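Local structure of tetratricopeptide TPR_2 repeat protein (Thermobaculum terrenum, 5DJS) at residues Y79-G84 with H111-G116; S305-P310 with L452-L457; R217-W222 with R234-D239. The protein is of unknown function but joins tetratricopeptide repeat helices to a GT-B fold of glycosyl transferase family 41, here with uridine-5'-diphosphate bound. The protein carries 1 engineered substitution. All coordinates share one frame; numbering follows the deposited sequence.

Contact 1: Y79-G84 with H111-G116; sequences YHYNLG and HRAHSG
Where a helix of the tetratricopeptide repeats packs on the next part of the chain, Y81 of helix 77-89 reaches across to A113 and R112 of helix 111-120. The backbones come near each other at this point, the CA atoms of Y81 and A113 being 6.0 Å apart. CG of Y81 stands anti to the backbone N (chi1 167°), which sends the ring toward the other helix, where A113 CA and R112 O approach it obliquely. Y81 CD1 is 3.6 Å from A113 CA and 3.8 Å from A113 CB, so the small alanine suits a helix face that a large ring must approach. G116, one turn on, adds no side chain there. Tyrosine fits because its apolar ring is buried against A113 while its hydroxyl reaches the exposed arginine. R112, its chain bent at chi3, brings both NE and NH2 to 3.3 Å from Y81 OH, in two weak hydrogen bonds. Ring and guanidinium planes stand 85° apart: R112 NH2 lies at the ring's edge, whereas Y81 CE2 sits over a guanidinium face. Around this pair, Y81 also meets A103 of helix 93-106 and the ring of Y110, while H114 and S115 touch helix 129-143.

Contact 2: S305-P310 with L452-L457; sequences SRFYLP and LRWAGL
R306 NH1 donates to L309 O at 3.0 Å, tying the arginine back onto its own loop while its backbone lies against W454. The bond is bent, with the donor well above the carbonyl plane, and the same guanidinium makes a salt bridge through NH2 to D500. The side chain of R306 starts away from W454, so the indole meets its main chain. R306 CA stands 3.7 Å from the centroid of the six-membered ring, 7° off the normal, a CH-pi contact over the face. Farther along that face, R306 C is 3.4 Å from W454 CE2 and F307 CA 3.3 Å from W454 CD1. Tryptophan suits the place because its long flat surface can lie under several consecutive backbone units. Its NE1 meets a polar need elsewhere, with D285 OD1. F307 CB packs 3.6 Å from W454 CD1, which lies at the edge of the phenyl ring. CG of F307 is anti to the backbone N (chi1 -173°), and the ring leads away to S450 and L451. Behind W454 the helix ends in a Schellman motif, in which G456 takes the positive phi and L457 N bonds L452 O. The contact thus sets the loop after strand 300-304, from one sheet of the GT-B fold, against helix 447-454 of the other half, with F504 and W492 of helix 479-521 touching R306 and A455 respectively.

Contact 3: R217-W222 with R234-D239; sequences RWRDVW and RRDGID
R219 and D236 form a side-on salt bridge, two nitrogens of the guanidinium each taking one carboxylate oxygen. R219 NE lies 2.9 Å from D236 OD2 and R219 NH2 lies 3.1 Å from D236 OD1, both bonds moderately straight at 150° and 155°. A weaker third bond runs from R219 NE to D236 OD1. The oxygens lie near the guanidinium plane, so the N-H groups point well at them, but the two flat groups are turned 33° against each other and each nitrogen meets its oxygen from above the carboxylate plane. Arginine suits this place because NE and a terminal nitrogen match the spacing of the two oxygens.

The next shell holds both partners. D236 OD2 also bonds the hydroxyl of Y198, so the buried carboxylate is gripped by a phenol as well as by the arginine. The R219 chain is bent at chi2, the side chain also touches L232, and R217 CB lies over one face of the guanidinium. D236 is the last residue of its helix, an end where a negative charge would be disfavoured by the helix dipole; the guanidinium probably offsets this. G237 follows as the first residue to leave helical angles, with a positive phi that glycine adopts easily.

Farther out, backbone hydrogen bonds from R217 to V195 and C197, and from R219 and V221 to S199, fix the arginine's loop along strand 193-199, an outermost strand of the first sheet. I238 packs on Y196 and Y198 of that strand, and D239 makes a salt bridge with R161. The bridge joins the loop after helix 206-214 to the end of helix 226-236, just before the chain enters strand 240-243.

The three contacts lie well apart, their centres about 29 to 35 Å from one another, and they share no element. Contact 1 is a mostly buried meeting of two helices, in which an aromatic ring does the work and its hydroxyl is held weakly by an exposed arginine. Contact 2, partly buried, is a loop lying on an indole face; it bridges the two halves of the GT-B fold and lies on the opposite side of the chain's centre from contact 1. Contact 3 lies within the first half and is almost purely ionic, pairing a partly exposed arginine with a buried aspartate.

Contact 1: Y79-G84 with H111-G116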
loop_
_atom_site.group_PDB
_atom_site.type_symbol
_atom_site.label_atom_id
_atom_site.label_comp_id
_atom_site.label_asym_id
_atom_site.label_seq_id
_atom_site.Cartn_x
_atom_site.Cartn_y
_atom_site.Cartn_z
ATOM N N TYR A 79 -1.724 22.580 -3.326
ATOM C CA TYR A 79 -2.325 22.329 -4.636
ATOM C C TYR A 79 -1.358 21.549 -5.526
ATOM O O TYR A 79 -1.782 20.660 -6.274
ATOM C CB TYR A 79 -2.723 23.638 -5.336
ATOM C CG TYR A 79 -3.746 24.521 -4.614
ATOM C CD1 TYR A 79 -4.377 24.116 -3.430
ATOM C CD2 TYR A 79 -4.102 25.759 -5.141
ATOM C CE1 TYR A 79 -5.302 24.926 -2.794
ATOM C CE2 TYR A 79 -5.030 26.572 -4.505
ATOM C CZ TYR A 79 -5.628 26.146 -3.331
ATOM O OH TYR A 79 -6.555 26.938 -2.690
ATOM N N HIS A 80 -0.068 21.886 -5.434
ATOM C CA HIS A 80 0.994 21.119 -6.097
ATOM C C HIS A 80 1.151 19.721 -5.518
ATOM O O HIS A 80 1.305 18.765 -6.273
ATOM C CB HIS A 80 2.333 21.843 -6.021
ATOM C CG HIS A 80 2.369 23.119 -6.801
ATOM N ND1 HIS A 80 2.663 23.163 -8.147
ATOM C CD2 HIS A 80 2.165 24.403 -6.417
ATOM C CE1 HIS A 80 2.635 24.418 -8.558
ATOM N NE2 HIS A 80 2.334 25.189 -7.529
ATOM N N TYR A 81 1.115 19.611 -4.190
ATOM C CA TYR A 81 1.191 18.315 -3.499
ATOM C C TYR A 81 0.142 17.342 -4.031
ATOM O O TYR A 81 0.469 16.264 -4.507
ATOM C CB TYR A 81 1.022 18.502 -1.982
ATOM C CG TYR A 81 0.765 17.230 -1.203
ATOM C CD1 TYR A 81 1.696 16.195 -1.197
ATOM C CD2 TYR A 81 -0.411 17.066 -0.464
ATOM C CE1 TYR A 81 1.466 15.028 -0.478
ATOM C CE2 TYR A 81 -0.652 15.902 0.253
ATOM C CZ TYR A 81 0.291 14.887 0.241
ATOM O OH TYR A 81 0.067 13.733 0.942
ATOM N N ASN A 82 -1.112 17.753 -3.976
ATOM C CA ASN A 82 -2.201 16.877 -4.367
ATOM C C ASN A 82 -2.272 16.567 -5.848
ATOM O O ASN A 82 -2.713 15.481 -6.223
ATOM C CB ASN A 82 -3.511 17.437 -3.845
ATOM C CG ASN A 82 -3.592 17.300 -2.356
ATOM O OD1 ASN A 82 -3.753 16.189 -1.851
ATOM N ND2 ASN A 82 -3.419 18.393 -1.637
ATOM N N LEU A 83 -1.837 17.510 -6.677
ATOM C CA LEU A 83 -1.672 17.258 -8.105
ATOM C C LEU A 83 -0.630 16.175 -8.332
ATOM O O LEU A 83 -0.856 15.259 -9.116
ATOM C CB LEU A 83 -1.262 18.525 -8.852
ATOM C CG LEU A 83 -0.989 18.332 -10.339
ATOM C CD1 LEU A 83 -2.247 17.882 -11.072
ATOM C CD2 LEU A 83 -0.425 19.614 -10.934
ATOM N N GLY A 84 0.507 16.283 -7.650
ATOM C CA GLY A 84 1.558 15.264 -7.728
ATOM C C GLY A 84 1.082 13.856 -7.381
ATOM O O GLY A 84 1.417 12.892 -8.087
ATOM N N HIS A 111 5.906 18.079 5.705
ATOM C CA HIS A 111 6.184 16.674 6.034
ATOM C C HIS A 111 5.384 15.628 5.218
ATOM O O HIS A 111 5.886 14.528 4.993
ATOM C CB HIS A 111 6.093 16.401 7.557
ATOM C CG HIS A 111 4.731 16.591 8.157
ATOM N ND1 HIS A 111 4.540 17.271 9.339
ATOM C CD2 HIS A 111 3.501 16.184 7.761
ATOM C CE1 HIS A 111 3.254 17.283 9.640
ATOM N NE2 HIS A 111 2.601 16.634 8.695
ATOM N N ARG A 112 4.170 15.963 4.768
ATOM C CA ARG A 112 3.342 15.017 3.993
ATOM C C ARG A 112 3.831 14.905 2.554
ATOM O O ARG A 112 3.812 13.824 1.981
ATOM C CB ARG A 112 1.853 15.387 4.028
ATOM C CG ARG A 112 1.094 14.773 5.198
ATOM C CD ARG A 112 -0.401 15.050 5.128
ATOM N NE ARG A 112 -1.045 14.342 4.013
ATOM C CZ ARG A 112 -2.318 14.492 3.630
ATOM N NH1 ARG A 112 -3.136 15.336 4.261
ATOM N NH2 ARG A 112 -2.780 13.791 2.595
ATOM N N ALA A 113 4.273 16.025 1.983
ATOM C CA ALA A 113 4.848 16.058 0.630
ATOM C C ALA A 113 6.211 15.380 0.604
ATOM O O ALA A 113 6.572 14.744 -0.377
ATOM C CB ALA A 113 4.973 17.494 0.138
ATOM N N HIS A 114 6.956 15.518 1.693
ATOM C CA HIS A 114 8.251 14.866 1.848
ATOM C C HIS A 114 8.077 13.336 1.905
ATOM O O HIS A 114 8.849 12.622 1.274
ATOM C CB HIS A 114 8.940 15.399 3.110
ATOM C CG HIS A 114 10.426 15.209 3.143
ATOM N ND1 HIS A 114 11.039 13.983 2.989
ATOM C CD2 HIS A 114 11.422 16.095 3.368
ATOM C CE1 HIS A 114 12.347 14.129 3.087
ATOM N NE2 HIS A 114 12.605 15.399 3.320
ATOM N N SER A 115 7.074 12.845 2.645
ATOM C CA SER A 115 6.710 11.410 2.635
ATOM C C SER A 115 6.300 10.976 1.233
ATOM O O SER A 115 6.870 10.033 0.667
ATOM C CB SER A 115 5.525 11.100 3.562
ATOM O OG SER A 115 5.858 11.208 4.922
ATOM N N GLY A 116 5.300 11.673 0.692
ATOM C CA GLY A 116 4.745 11.379 -0.626
ATOM C C GLY A 116 5.832 11.226 -1.665
ATOM O O GLY A 116 5.820 10.277 -2.450
#

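Contact 2: S305-P310 with L452-L457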
loop_
_atom_site.group_PDB
_atom_site.type_symbol
_atom_site.label_atom_id
_atom_site.label_comp_id
_atom_site.label_asym_id
_atom_site.label_seq_id
_atom_site.Cartn_x
_atom_site.Cartn_y
_atom_site.Cartn_z
ATOM N N SER A 305 11.125 -16.807 9.208
ATOM C CA SER A 305 11.477 -17.998 8.405
ATOM C C SER A 305 10.282 -18.590 7.628
ATOM O O SER A 305 10.288 -19.757 7.263
ATOM C CB SER A 305 12.080 -19.047 9.333
ATOM O OG SER A 305 11.160 -19.317 10.377
ATOM N N ARG A 306 9.251 -17.778 7.418
ATOM C CA ARG A 306 8.150 -18.045 6.503
ATOM C C ARG A 306 7.873 -16.720 5.747
ATOM O O ARG A 306 8.564 -15.724 5.961
ATOM C CB ARG A 306 6.908 -18.453 7.298
ATOM C CG ARG A 306 6.410 -17.360 8.227
ATOM C CD ARG A 306 5.095 -17.653 8.904
ATOM N NE ARG A 306 4.041 -18.234 8.064
ATOM C CZ ARG A 306 3.409 -17.648 7.053
ATOM N NH1 ARG A 306 3.723 -16.433 6.637
ATOM N NH2 ARG A 306 2.447 -18.301 6.426
ATOM N N PHE A 307 6.832 -16.701 4.917
ATOM C CA PHE A 307 6.390 -15.481 4.237
ATOM C C PHE A 307 5.938 -14.442 5.267
ATOM O O PHE A 307 5.343 -14.801 6.280
ATOM C CB PHE A 307 5.255 -15.811 3.253
ATOM C CG PHE A 307 4.827 -14.657 2.385
ATOM C CD1 PHE A 307 5.749 -13.993 1.573
ATOM C CD2 PHE A 307 3.491 -14.244 2.354
ATOM C CE1 PHE A 307 5.352 -12.941 0.767
ATOM C CE2 PHE A 307 3.090 -13.191 1.544
ATOM C CZ PHE A 307 4.022 -12.541 0.745
ATOM N N TYR A 308 6.219 -13.160 5.012
ATOM C CA TYR A 308 5.959 -12.105 6.009
ATOM C C TYR A 308 4.485 -11.748 6.252
ATOM O O TYR A 308 4.221 -10.848 7.037
ATOM C CB TYR A 308 6.772 -10.843 5.684
ATOM C CG TYR A 308 6.160 -9.879 4.663
ATOM C CD1 TYR A 308 5.914 -10.269 3.337
ATOM C CD2 TYR A 308 5.867 -8.561 5.018
ATOM C CE1 TYR A 308 5.377 -9.385 2.415
ATOM C CE2 TYR A 308 5.332 -7.668 4.099
ATOM C CZ TYR A 308 5.086 -8.082 2.800
ATOM O OH TYR A 308 4.559 -7.192 1.892
ATOM N N LEU A 309 3.544 -12.439 5.601
ATOM C CA LEU A 309 2.116 -12.180 5.749
ATOM C C LEU A 309 1.335 -13.491 5.840
ATOM O O LEU A 309 1.834 -14.524 5.388
ATOM C CB LEU A 309 1.615 -11.412 4.531
ATOM C CG LEU A 309 2.302 -10.090 4.210
ATOM C CD1 LEU A 309 1.841 -9.565 2.869
ATOM C CD2 LEU A 309 1.973 -9.084 5.278
ATOM N N PRO A 310 0.101 -13.452 6.399
ATOM C CA PRO A 310 -0.773 -14.631 6.381
ATOM C C PRO A 310 -1.496 -14.825 5.035
ATOM O O PRO A 310 -2.219 -13.933 4.584
ATOM C CB PRO A 310 -1.778 -14.336 7.507
ATOM C CG PRO A 310 -1.881 -12.848 7.546
ATOM C CD PRO A 310 -0.546 -12.310 7.083
ATOM N N LEU A 452 6.207 -16.367 -3.812
ATOM C CA LEU A 452 6.397 -17.483 -4.733
ATOM C C LEU A 452 7.434 -18.504 -4.230
ATOM O O LEU A 452 7.192 -19.716 -4.288
ATOM C CB LEU A 452 6.780 -16.964 -6.128
ATOM C CG LEU A 452 5.724 -16.152 -6.898
ATOM C CD1 LEU A 452 6.324 -15.628 -8.184
ATOM C CD2 LEU A 452 4.472 -16.959 -7.207
ATOM N N ARG A 453 8.570 -18.025 -3.728
ATOM C CA ARG A 453 9.588 -18.918 -3.159
ATOM C C ARG A 453 9.034 -19.749 -1.980
ATOM O O ARG A 453 9.201 -20.967 -1.944
ATOM C CB ARG A 453 10.823 -18.132 -2.719
ATOM C CG ARG A 453 11.685 -17.628 -3.867
ATOM C CD ARG A 453 13.069 -17.204 -3.386
ATOM N NE ARG A 453 13.913 -16.714 -4.481
ATOM C CZ ARG A 453 14.514 -17.474 -5.410
ATOM N NH1 ARG A 453 14.389 -18.805 -5.426
ATOM N NH2 ARG A 453 15.257 -16.885 -6.349
ATOM N N TRP A 454 8.343 -19.088 -1.053
ATOM C CA TRP A 454 7.721 -19.768 0.096
ATOM C C TRP A 454 6.585 -20.729 -0.275
ATOM O O TRP A 454 6.287 -21.635 0.499
ATOM C CB TRP A 454 7.190 -18.756 1.121
ATOM C CG TRP A 454 8.251 -18.004 1.862
ATOM C CD1 TRP A 454 8.437 -16.658 1.870
ATOM C CD2 TRP A 454 9.267 -18.555 2.713
ATOM N NE1 TRP A 454 9.505 -16.327 2.672
ATOM C CE2 TRP A 454 10.030 -17.472 3.209
ATOM C CE3 TRP A 454 9.605 -19.858 3.105
ATOM C CZ2 TRP A 454 11.120 -17.650 4.072
ATOM C CZ3 TRP A 454 10.688 -20.039 3.968
ATOM C CH2 TRP A 454 11.433 -18.937 4.442
ATOM N N ALA A 455 5.949 -20.531 -1.430
ATOM C CA ALA A 455 4.869 -21.410 -1.888
ATOM C C ALA A 455 5.343 -22.503 -2.876
ATOM O O ALA A 455 4.518 -23.151 -3.522
ATOM C CB ALA A 455 3.756 -20.570 -2.505
ATOM N N GLY A 456 6.658 -22.707 -2.998
ATOM C CA GLY A 456 7.209 -23.742 -3.880
ATOM C C GLY A 456 7.436 -23.328 -5.328
ATOM O O GLY A 456 8.085 -24.053 -6.076
ATOM N N LEU A 457 6.959 -22.145 -5.717
ATOM C CA LEU A 457 6.948 -21.718 -7.114
ATOM C C LEU A 457 8.160 -20.847 -7.501
ATOM O O LEU A 457 8.009 -19.829 -8.153
ATOM C CB LEU A 457 5.626 -20.993 -7.404
ATOM C CG LEU A 457 4.348 -21.808 -7.161
ATOM C CD1 LEU A 457 3.120 -20.920 -7.116
ATOM C CD2 LEU A 457 4.166 -22.864 -8.235
#

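Contact 3: R217-W222 with R234-D239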
loop_
_atom_site.group_PDB
_atom_site.type_symbol
_atom_site.label_atom_id
_atom_site.label_comp_id
_atom_site.label_asym_id
_atom_site.label_seq_id
_atom_site.Cartn_x
_atom_site.Cartn_y
_atom_site.Cartn_z
ATOM N N ARG A 217 -9.653 -4.378 22.882
ATOM C CA ARG A 217 -9.992 -2.951 23.057
ATOM C C ARG A 217 -9.885 -2.234 21.709
ATOM O O ARG A 217 -9.061 -2.628 20.883
ATOM C CB ARG A 217 -9.037 -2.294 24.056
ATOM C CG ARG A 217 -8.832 -3.037 25.368
ATOM C CD ARG A 217 -10.080 -3.118 26.238
ATOM N NE ARG A 217 -9.717 -3.169 27.660
ATOM C CZ ARG A 217 -9.659 -2.125 28.491
ATOM N NH1 ARG A 217 -9.982 -0.890 28.095
ATOM N NH2 ARG A 217 -9.281 -2.323 29.755
ATOM N N TRP A 218 -10.672 -1.167 21.510
ATOM C CA TRP A 218 -10.738 -0.474 20.203
ATOM C C TRP A 218 -10.079 0.910 20.039
ATOM O O TRP A 218 -9.143 1.009 19.276
ATOM C CB TRP A 218 -12.169 -0.417 19.680
ATOM C CG TRP A 218 -12.232 0.094 18.258
ATOM C CD1 TRP A 218 -12.840 1.242 17.823
ATOM C CD2 TRP A 218 -11.640 -0.510 17.099
ATOM N NE1 TRP A 218 -12.680 1.376 16.462
ATOM C CE2 TRP A 218 -11.947 0.319 15.993
ATOM C CE3 TRP A 218 -10.895 -1.676 16.886
ATOM C CZ2 TRP A 218 -11.524 0.024 14.698
ATOM C CZ3 TRP A 218 -10.480 -1.975 15.591
ATOM C CH2 TRP A 218 -10.790 -1.122 14.516
ATOM N N ARG A 219 -10.575 1.982 20.652
ATOM C CA ARG A 219 -9.980 3.354 20.458
ATOM C C ARG A 219 -9.996 3.960 19.023
ATOM O O ARG A 219 -9.191 3.581 18.158
ATOM C CB ARG A 219 -8.540 3.446 21.024
ATOM C CG ARG A 219 -8.451 3.254 22.530
ATOM C CD ARG A 219 -7.794 1.942 22.942
ATOM N NE ARG A 219 -7.824 1.806 24.394
ATOM C CZ ARG A 219 -8.918 1.568 25.121
ATOM N NH1 ARG A 219 -10.117 1.389 24.562
ATOM N NH2 ARG A 219 -8.806 1.494 26.442
ATOM N N ASP A 220 -10.913 4.913 18.804
ATOM C CA ASP A 220 -10.919 5.790 17.617
ATOM C C ASP A 220 -10.027 7.019 17.801
ATOM O O ASP A 220 -10.318 7.891 18.618
ATOM C CB ASP A 220 -12.345 6.250 17.292
ATOM C CG ASP A 220 -13.236 5.112 16.844
ATOM O OD1 ASP A 220 -12.728 4.152 16.216
ATOM O OD2 ASP A 220 -14.449 5.181 17.118
ATOM N N VAL A 221 -8.988 7.108 16.978
ATOM C CA VAL A 221 -7.837 7.969 17.222
ATOM C C VAL A 221 -7.742 9.216 16.327
ATOM O O VAL A 221 -7.096 10.199 16.725
ATOM C CB VAL A 221 -6.560 7.099 17.144
ATOM C CG1 VAL A 221 -5.274 7.915 17.132
ATOM C CG2 VAL A 221 -6.551 6.142 18.327
ATOM N N TRP A 222 -8.399 9.215 15.162
ATOM C CA TRP A 222 -8.276 10.329 14.191
ATOM C C TRP A 222 -8.456 11.746 14.778
ATOM O O TRP A 222 -7.675 12.638 14.433
ATOM C CB TRP A 222 -9.146 10.108 12.931
ATOM C CG TRP A 222 -10.625 10.131 13.142
ATOM C CD1 TRP A 222 -11.428 11.227 13.145
ATOM C CD2 TRP A 222 -11.485 8.999 13.384
ATOM N NE1 TRP A 222 -12.735 10.862 13.382
ATOM C CE2 TRP A 222 -12.798 9.501 13.537
ATOM C CE3 TRP A 222 -11.270 7.615 13.508
ATOM C CZ2 TRP A 222 -13.898 8.669 13.789
ATOM C CZ3 TRP A 222 -12.356 6.788 13.766
ATOM C CH2 TRP A 222 -13.657 7.321 13.903
ATOM N N ARG A 234 0.380 5.223 26.470
ATOM C CA ARG A 234 1.022 5.059 27.775
ATOM C C ARG A 234 0.044 4.597 28.861
ATOM O O ARG A 234 0.388 3.736 29.670
ATOM C CB ARG A 234 1.695 6.358 28.225
ATOM C CG ARG A 234 3.036 6.627 27.571
ATOM C CD ARG A 234 3.792 7.713 28.318
ATOM N NE ARG A 234 4.970 8.160 27.572
ATOM C CZ ARG A 234 5.001 9.161 26.684
ATOM N NH1 ARG A 234 3.912 9.882 26.384
ATOM N NH2 ARG A 234 6.152 9.451 26.078
ATOM N N ARG A 235 -1.170 5.150 28.866
ATOM C CA ARG A 235 -2.170 4.802 29.884
ATOM C C ARG A 235 -2.749 3.399 29.685
ATOM O O ARG A 235 -3.032 2.696 30.668
ATOM C CB ARG A 235 -3.300 5.834 29.927
ATOM C CG ARG A 235 -3.787 6.124 31.335
ATOM C CD ARG A 235 -4.883 7.178 31.354
ATOM N NE ARG A 235 -6.191 6.567 31.100
ATOM C CZ ARG A 235 -6.777 6.415 29.904
ATOM N NH1 ARG A 235 -6.218 6.849 28.771
ATOM N NH2 ARG A 235 -7.965 5.823 29.845
ATOM N N ASP A 236 -2.932 3.010 28.418
ATOM C CA ASP A 236 -3.275 1.625 28.047
ATOM C C ASP A 236 -2.171 0.624 28.388
ATOM O O ASP A 236 -2.437 -0.558 28.545
ATOM C CB ASP A 236 -3.577 1.521 26.548
ATOM C CG ASP A 236 -4.897 2.179 26.152
ATOM O OD1 ASP A 236 -5.811 2.291 26.995
ATOM O OD2 ASP A 236 -5.035 2.561 24.973
ATOM N N GLY A 237 -0.935 1.100 28.461
ATOM C CA GLY A 237 0.193 0.300 28.897
ATOM C C GLY A 237 0.710 -0.609 27.804
ATOM O O GLY A 237 1.097 -1.748 28.087
ATOM N N ILE A 238 0.773 -0.092 26.572
ATOM C CA ILE A 238 1.130 -0.905 25.405
ATOM C C ILE A 238 2.615 -1.242 25.453
ATOM O O ILE A 238 3.443 -0.360 25.591
ATOM C CB ILE A 238 0.799 -0.201 24.062
ATOM C CG1 ILE A 238 -0.691 0.183 23.967
ATOM C CG2 ILE A 238 1.173 -1.071 22.870
ATOM C CD1 ILE A 238 -1.674 -0.963 24.084
ATOM N N ASP A 239 2.930 -2.534 25.348
ATOM C CA ASP A 239 4.325 -3.021 25.360
ATOM C C ASP A 239 4.942 -3.029 23.974
ATOM O O ASP A 239 6.129 -2.748 23.818
ATOM C CB ASP A 239 4.380 -4.433 25.934
ATOM C CG ASP A 239 3.831 -4.496 27.339
ATOM O OD1 ASP A 239 4.492 -3.973 28.265
ATOM O OD2 ASP A 239 2.729 -5.049 27.520
#